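Local coordinates for hypothetical protein PH0495 (Pyrococcus horikoshii, PDB 1X3L), which catalyses the ATP-dependent phosphorylation of D-glycerate to 2-phosphoglycerate, and can also use other nucleotides or pyrophosphate as phosphate donor, at residues L136-E141 with H172-K177; S350-I355 with T384-L389; E359-A364 with G378-G383. All coordinates share one frame; numbering follows the deposited sequence.

Contact 1: residues L136-E141 with H172-K177; sequences LFELPE and HISKVK
Two irregular segments meet at a single bridge between Pro140 and Ser174, where Lys175 N donates to Leu139 O at 2.8 Å in an almost straight bond (175°) and Glu141 N donates to Ile173 O at 3.0 Å. Proline suits this position because the bonds are carried by the residues flanking it, so its missing N-H costs nothing here. Beside the bridge the carboxylate of Glu138 is held at both oxygens. CG lies anti to the backbone N and the chain then bends (chi2 53°), which brings the carboxylate up against Ser174 and Lys177. There Lys177 NZ reaches Glu138 OE1 from the anti side, 25° out of the carboxylate plane, in a very short salt bridge of 2.5 Å, while OE2 receives Ser174 OG at 2.9 Å through its syn lone pair. Lys177 NZ also donates to Ser134 O, just before the first segment. An alanine in place of Glu138 would probably leave the Lys177 ammonium without its counter-charge and the Ser174 hydroxyl without an acceptor, though their other bonds would still hold them in part. At one end of the contact, Val176 CB packs at 3.9 Å from Phe137 CE2, and Leu181 of helix 180-183 touches both side chains. At the other, Glu141 lays its carboxylate against the aliphatic part of Lys175, with CD 3.5 Å from Lys175 CG. Ser174 OG, besides donating to the acid, accepts from Val176 N and Lys177 N, an ST turn overlapping an ST motif, by which a serine ties down the loop between helices 163-171 and 180-183.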
# COMPACT_ATOMS: atom_id res chain seq x y z
N LEU A 136 -11.54 -8.12 5.86
CA LEU A 136 -12.80 -7.57 5.38
C LEU A 136 -13.52 -8.44 4.37
O LEU A 136 -14.74 -8.37 4.24
CB LEU A 136 -12.56 -6.20 4.73
CG LEU A 136 -12.06 -5.05 5.60
CD1 LEU A 136 -11.66 -3.88 4.70
CD2 LEU A 136 -13.16 -4.64 6.59
N PHE A 137 -12.76 -9.27 3.66
CA PHE A 137 -13.33 -10.11 2.62
C PHE A 137 -12.87 -11.55 2.80
O PHE A 137 -11.78 -11.92 2.36
CB PHE A 137 -12.86 -9.58 1.26
CG PHE A 137 -13.60 -10.14 0.09
CD1 PHE A 137 -14.86 -9.66 -0.24
CD2 PHE A 137 -13.01 -11.10 -0.72
CE1 PHE A 137 -15.53 -10.13 -1.37
CE2 PHE A 137 -13.67 -11.58 -1.85
CZ PHE A 137 -14.93 -11.09 -2.18
N GLU A 138 -13.69 -12.36 3.45
CA GLU A 138 -13.33 -13.75 3.69
C GLU A 138 -14.52 -14.70 3.77
O GLU A 138 -15.60 -14.35 4.23
CB GLU A 138 -12.51 -13.85 4.98
CG GLU A 138 -12.12 -15.28 5.37
CD GLU A 138 -11.44 -16.03 4.24
OE1 GLU A 138 -10.39 -15.57 3.75
OE2 GLU A 138 -11.95 -17.10 3.84
N LEU A 139 -14.28 -15.92 3.28
CA LEU A 139 -15.27 -16.98 3.27
C LEU A 139 -14.51 -18.29 3.42
O LEU A 139 -13.88 -18.76 2.48
CB LEU A 139 -16.06 -16.97 1.96
CG LEU A 139 -17.18 -18.00 1.83
CD1 LEU A 139 -18.18 -17.81 2.97
CD2 LEU A 139 -17.87 -17.85 0.48
N PRO A 140 -14.55 -18.90 4.62
CA PRO A 140 -13.86 -20.16 4.89
C PRO A 140 -14.33 -21.31 4.00
O PRO A 140 -15.45 -21.30 3.50
CB PRO A 140 -14.16 -20.41 6.36
CG PRO A 140 -14.34 -19.03 6.92
CD PRO A 140 -15.18 -18.38 5.84
N GLU A 141 -13.47 -22.30 3.80
CA GLU A 141 -13.80 -23.47 2.99
C GLU A 141 -14.89 -24.29 3.68
O GLU A 141 -15.26 -24.00 4.82
CB GLU A 141 -12.56 -24.33 2.75
CG GLU A 141 -11.63 -23.82 1.65
CD GLU A 141 -12.27 -23.88 0.26
OE1 GLU A 141 -13.19 -24.69 0.06
OE2 GLU A 141 -11.84 -23.11 -0.63
N HIS A 172 -5.21 -21.75 1.86
CA HIS A 172 -5.77 -23.08 1.62
C HIS A 172 -7.00 -23.46 2.44
O HIS A 172 -7.40 -24.63 2.44
CB HIS A 172 -4.68 -24.15 1.78
CG HIS A 172 -3.70 -24.18 0.65
ND1 HIS A 172 -2.65 -23.29 0.54
CD2 HIS A 172 -3.66 -24.93 -0.48
CE1 HIS A 172 -2.01 -23.49 -0.59
NE2 HIS A 172 -2.61 -24.48 -1.23
N ILE A 173 -7.60 -22.50 3.12
CA ILE A 173 -8.82 -22.75 3.89
C ILE A 173 -9.80 -21.61 3.65
O ILE A 173 -10.72 -21.38 4.43
CB ILE A 173 -8.57 -22.88 5.41
CG1 ILE A 173 -7.82 -21.66 5.93
CG2 ILE A 173 -7.80 -24.17 5.69
CD1 ILE A 173 -7.59 -21.70 7.43
N SER A 174 -9.59 -20.92 2.53
CA SER A 174 -10.43 -19.81 2.13
C SER A 174 -10.96 -20.07 0.72
O SER A 174 -10.23 -20.53 -0.15
CB SER A 174 -9.64 -18.51 2.14
OG SER A 174 -10.35 -17.48 1.47
N LYS A 175 -12.23 -19.75 0.49
CA LYS A 175 -12.83 -19.96 -0.82
C LYS A 175 -12.57 -18.82 -1.80
O LYS A 175 -12.90 -18.93 -2.98
CB LYS A 175 -14.34 -20.18 -0.67
CG LYS A 175 -14.69 -21.42 0.14
CD LYS A 175 -16.19 -21.70 0.16
CE LYS A 175 -16.74 -21.99 -1.23
NZ LYS A 175 -18.21 -22.26 -1.20
N VAL A 176 -11.97 -17.72 -1.33
CA VAL A 176 -11.71 -16.59 -2.23
C VAL A 176 -10.25 -16.16 -2.35
O VAL A 176 -9.86 -15.50 -3.32
CB VAL A 176 -12.56 -15.37 -1.82
CG1 VAL A 176 -14.04 -15.67 -2.05
CG2 VAL A 176 -12.32 -15.03 -0.36
N LYS A 177 -9.43 -16.54 -1.37
CA LYS A 177 -8.02 -16.17 -1.40
C LYS A 177 -7.21 -17.14 -2.26
O LYS A 177 -7.73 -18.16 -2.71
CB LYS A 177 -7.48 -16.16 0.03
CG LYS A 177 -8.04 -15.03 0.89
CD LYS A 177 -7.71 -15.23 2.36
CE LYS A 177 -7.98 -13.97 3.17
NZ LYS A 177 -9.35 -13.43 2.96

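Contact 2: residues S350-I355 with T384-L389; sequences SATRKI and TTYKKL
Thr352 O is the polar centre of this contact: a water donates to it at 2.6 Å, and Ile355 N adds a weak bond from within its own segment. The same water accepts from Tyr386 N at 2.9 Å. Tyr386 lies in the first turn of helix 385-391, where an N-H has no carbonyl of its own helix behind it, so the water serves both as acceptor for that N-H and as a link across to the carbonyl. Tyr386 CB also lies close to Thr352 O. From there the ring extends with CG anti to the backbone N (chi1 -171°), alongside the extended chain of Arg353, which points the same way. Arg353 CG sits over one face of the ring, 4.0 Å from its centroid and 16° off the normal, a CH-pi contact; a long aliphatic stem suits arginine to cover a ring that is partly exposed. Farther out, the phenol oxygen lies 3.0 Å above the guanidinium plane, so the approach of Tyr386 OH to Arg353 NH1 is packing and not a hydrogen bond. The two planes are 28° apart. In fold terms, the chain following on from helix 343-351 is here joined to the start of helix 385-391, within the MOFRL region of this type-1 glycerate kinase. Thr352 contributes through both branches. Its OG1, bonded to Leu349 O, faces the edge of the tyrosine ring near CD1, and Leu389 CD1 comes within 4.0 Å of it. Its methyl CG2 meets Thr385 CG2 at 3.7 Å, the two side chains crossing at about a right angle, while Thr385 OG1 turns instead to Asp382 N. Tyr386 and Leu389 both rest on Val396 of helix 396-401.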
# COMPACT_ATOMS: atom_id res chain seq x y z
N SER A 350 17.85 14.16 10.96
CA SER A 350 19.20 13.62 10.91
C SER A 350 20.01 14.22 9.77
O SER A 350 21.22 14.42 9.88
CB SER A 350 19.14 12.09 10.76
OG SER A 350 20.43 11.52 10.87
N ALA A 351 19.33 14.53 8.67
CA ALA A 351 19.99 15.08 7.50
C ALA A 351 20.33 16.57 7.61
O ALA A 351 21.15 17.05 6.84
CB ALA A 351 19.12 14.85 6.26
N THR A 352 19.72 17.28 8.56
CA THR A 352 19.97 18.72 8.70
C THR A 352 21.42 19.16 8.76
O THR A 352 21.80 20.14 8.11
CB THR A 352 19.26 19.33 9.94
OG1 THR A 352 19.71 18.66 11.13
CG2 THR A 352 17.75 19.21 9.81
N ARG A 353 22.25 18.46 9.52
CA ARG A 353 23.65 18.87 9.63
C ARG A 353 24.41 18.75 8.32
O ARG A 353 25.16 19.66 7.95
CB ARG A 353 24.37 18.08 10.72
CG ARG A 353 25.77 18.63 11.01
CD ARG A 353 26.27 18.22 12.39
NE ARG A 353 27.42 19.01 12.81
CZ ARG A 353 27.90 19.04 14.05
NH1 ARG A 353 27.33 18.31 15.01
NH2 ARG A 353 28.95 19.79 14.35
N LYS A 354 24.22 17.65 7.61
CA LYS A 354 24.93 17.46 6.35
C LYS A 354 24.51 18.41 5.24
O LYS A 354 25.30 18.66 4.32
CB LYS A 354 24.79 16.01 5.87
CG LYS A 354 25.83 15.07 6.49
CD LYS A 354 25.61 13.64 6.03
CE LYS A 354 26.71 12.72 6.54
NZ LYS A 354 28.01 12.98 5.88
N ILE A 355 23.30 18.96 5.29
CA ILE A 355 22.88 19.87 4.23
C ILE A 355 22.92 21.33 4.67
O ILE A 355 22.46 22.21 3.94
CB ILE A 355 21.45 19.55 3.69
CG1 ILE A 355 20.39 19.87 4.75
CG2 ILE A 355 21.36 18.08 3.26
CD1 ILE A 355 18.96 19.83 4.20
N THR A 384 19.02 25.93 5.83
CA THR A 384 19.06 26.89 6.94
C THR A 384 18.63 26.25 8.25
O THR A 384 18.84 26.83 9.32
CB THR A 384 18.11 28.06 6.71
OG1 THR A 384 16.76 27.63 6.92
CG2 THR A 384 18.25 28.61 5.30
N THR A 385 18.04 25.06 8.18
CA THR A 385 17.53 24.40 9.37
C THR A 385 18.51 24.10 10.50
O THR A 385 18.22 24.39 11.66
CB THR A 385 16.81 23.09 9.00
OG1 THR A 385 15.81 23.36 8.01
CG2 THR A 385 16.13 22.51 10.24
N TYR A 386 19.65 23.51 10.18
CA TYR A 386 20.61 23.19 11.22
C TYR A 386 20.93 24.40 12.09
O TYR A 386 20.83 24.34 13.32
CB TYR A 386 21.91 22.63 10.61
CG TYR A 386 22.85 22.09 11.67
CD1 TYR A 386 22.49 20.99 12.44
CD2 TYR A 386 24.07 22.70 11.92
CE1 TYR A 386 23.32 20.52 13.45
CE2 TYR A 386 24.92 22.24 12.93
CZ TYR A 386 24.54 21.14 13.69
OH TYR A 386 25.35 20.69 14.70
N LYS A 387 21.30 25.52 11.46
CA LYS A 387 21.63 26.71 12.22
C LYS A 387 20.47 27.28 13.02
O LYS A 387 20.67 27.87 14.08
CB LYS A 387 22.24 27.77 11.30
CG LYS A 387 23.66 27.39 10.86
CD LYS A 387 24.37 28.46 10.03
CE LYS A 387 25.80 28.01 9.71
NZ LYS A 387 26.56 28.97 8.87
N LYS A 388 19.25 27.09 12.52
CA LYS A 388 18.08 27.58 13.26
C LYS A 388 17.93 26.74 14.53
O LYS A 388 17.56 27.26 15.58
CB LYS A 388 16.82 27.50 12.39
CG LYS A 388 16.79 28.56 11.28
CD LYS A 388 15.57 28.44 10.38
CE LYS A 388 15.63 29.48 9.26
NZ LYS A 388 14.51 29.32 8.27
N LEU A 389 18.24 25.45 14.42
CA LEU A 389 18.16 24.55 15.56
C LEU A 389 19.23 24.92 16.59
O LEU A 389 18.96 24.96 17.80
CB LEU A 389 18.37 23.10 15.10
CG LEU A 389 17.25 22.45 14.27
CD1 LEU A 389 17.76 21.18 13.60
CD2 LEU A 389 16.06 22.14 15.17
O HOH W 1 20.45 22.31 7.65

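Contact 3: residues E359-A364 with G378-G383; sequences EALIVA and GGIVDG
The antiparallel beta hairpin of strands 359-366 and 378-382 forms part of the mixed sheet of the MOFRL region, with strand 427-435 beyond its first strand. The segment axes run 4.7 Å apart at 173°, almost exactly antiparallel. Two hydrogen-bonded pairs hold it: Ile362 with Val381, whose reciprocal N-H to O bonds are nearly straight, and Ala364 with Gly379. At the open end Gly383 N makes a weak bond to Ala360 O. Leu361, Val363, Ile380 and Asp382 share one face, where the three apolar side chains pack against helix 6-20. There Val363 CG2 meets Ile380 CB at 3.9 Å and the two side chains cross obliquely, while the end methyls Leu361 CD1 and Ile380 CD1 approach to 4.2 Å. On the other face, covered by helix 343-351, Val381 CG2 lies 4.1 Å from Ile362 CB; the small Ala364 suits close packing against Asn344 and Ile347 of that helix. Asp382 closes the strand: OD2 pairs with Arg7 in a salt bridge, OD1 with the hydroxyl of Thr384, and the side chain caps a backbone N in the turn into helix 385-391. Gly378 must be glycine on two counts: its backbone angles would jam a CB against the preceding carbonyl O, and that CB would also clash with Ala364 O; without it, Gly378 CA approaches Ala364 O to 3.2 Å in a CA-H...O contact.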
# COMPACT_ATOMS: atom_id res chain seq x y z
N GLU A 359 22.08 24.85 -0.86
CA GLU A 359 20.84 25.27 -1.51
C GLU A 359 20.10 23.96 -1.77
O GLU A 359 19.97 23.52 -2.92
CB GLU A 359 21.13 25.98 -2.83
CG GLU A 359 21.82 27.32 -2.67
CD GLU A 359 21.03 28.28 -1.80
OE1 GLU A 359 19.81 28.40 -2.01
OE2 GLU A 359 21.63 28.91 -0.90
N ALA A 360 19.62 23.34 -0.70
CA ALA A 360 18.94 22.07 -0.82
C ALA A 360 17.78 21.93 0.15
O ALA A 360 17.68 22.68 1.13
CB ALA A 360 19.94 20.94 -0.61
N LEU A 361 16.92 20.96 -0.12
CA LEU A 361 15.78 20.70 0.74
C LEU A 361 15.52 19.22 0.76
O LEU A 361 15.74 18.52 -0.23
CB LEU A 361 14.54 21.45 0.23
CG LEU A 361 13.22 21.26 1.00
CD1 LEU A 361 12.36 22.50 0.88
CD2 LEU A 361 12.48 20.04 0.45
N ILE A 362 15.10 18.72 1.92
CA ILE A 362 14.76 17.32 2.06
C ILE A 362 13.42 17.24 2.77
O ILE A 362 13.24 17.82 3.85
CB ILE A 362 15.80 16.53 2.90
CG1 ILE A 362 17.08 16.31 2.10
CG2 ILE A 362 15.22 15.17 3.30
CD1 ILE A 362 18.18 15.58 2.85
N VAL A 363 12.47 16.56 2.15
CA VAL A 363 11.17 16.38 2.78
C VAL A 363 10.90 14.88 2.77
O VAL A 363 10.93 14.24 1.72
CB VAL A 363 10.06 17.18 2.04
CG1 VAL A 363 10.00 16.79 0.57
CG2 VAL A 363 8.71 16.93 2.71
N ALA A 364 10.67 14.32 3.96
CA ALA A 364 10.39 12.89 4.10
C ALA A 364 8.99 12.79 4.71
O ALA A 364 8.72 13.41 5.73
CB ALA A 364 11.41 12.24 5.03
N GLY A 378 5.50 13.82 8.53
CA GLY A 378 6.94 13.72 8.38
C GLY A 378 7.64 15.03 8.66
O GLY A 378 7.12 15.88 9.38
N GLY A 379 8.84 15.19 8.09
CA GLY A 379 9.59 16.41 8.30
C GLY A 379 10.04 17.06 7.01
O GLY A 379 10.10 16.42 5.96
N ILE A 380 10.34 18.35 7.08
CA ILE A 380 10.81 19.09 5.92
C ILE A 380 11.87 20.06 6.42
O ILE A 380 11.62 20.88 7.30
CB ILE A 380 9.63 19.84 5.21
CG1 ILE A 380 10.15 20.66 4.03
CG2 ILE A 380 8.87 20.72 6.21
CD1 ILE A 380 9.04 21.25 3.15
N VAL A 381 13.07 19.94 5.86
CA VAL A 381 14.20 20.76 6.27
C VAL A 381 14.97 21.28 5.07
O VAL A 381 14.89 20.72 3.98
CB VAL A 381 15.19 19.93 7.14
CG1 VAL A 381 14.50 19.46 8.43
CG2 VAL A 381 15.67 18.72 6.34
N ASP A 382 15.71 22.37 5.26
CA ASP A 382 16.50 22.92 4.17
C ASP A 382 17.89 23.28 4.69
O ASP A 382 18.24 22.93 5.81
CB ASP A 382 15.82 24.14 3.55
CG ASP A 382 15.49 25.22 4.56
OD1 ASP A 382 16.33 25.47 5.45
OD2 ASP A 382 14.40 25.83 4.44
N GLY A 383 18.66 23.98 3.87
CA GLY A 383 20.01 24.37 4.25
C GLY A 383 20.14 25.36 5.40
O GLY A 383 21.24 25.60 5.90

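Contacts 2 and 3 form one body, their centres 9 Å apart. Strand 359-366 follows helix 343-351, and helix 385-391 follows strand 378-382, so contact 3 is the hairpin running between the two halves of contact 2. They join through packing: Thr352 CG2 lies 3.5 Å from Val381 CG1, and Ala351 CB 3.6 Å from Ile362 CD1. Contact 1 belongs to the other family region, on the opposite side of the chain's centre, with its nearest atoms about 25 Å from contact 3 and 35 Å from contact 2. Of the three it lies closest to the probable substrate site, though still at a distance: the side chain of Phe137 is about 11 Å from that of Lys58.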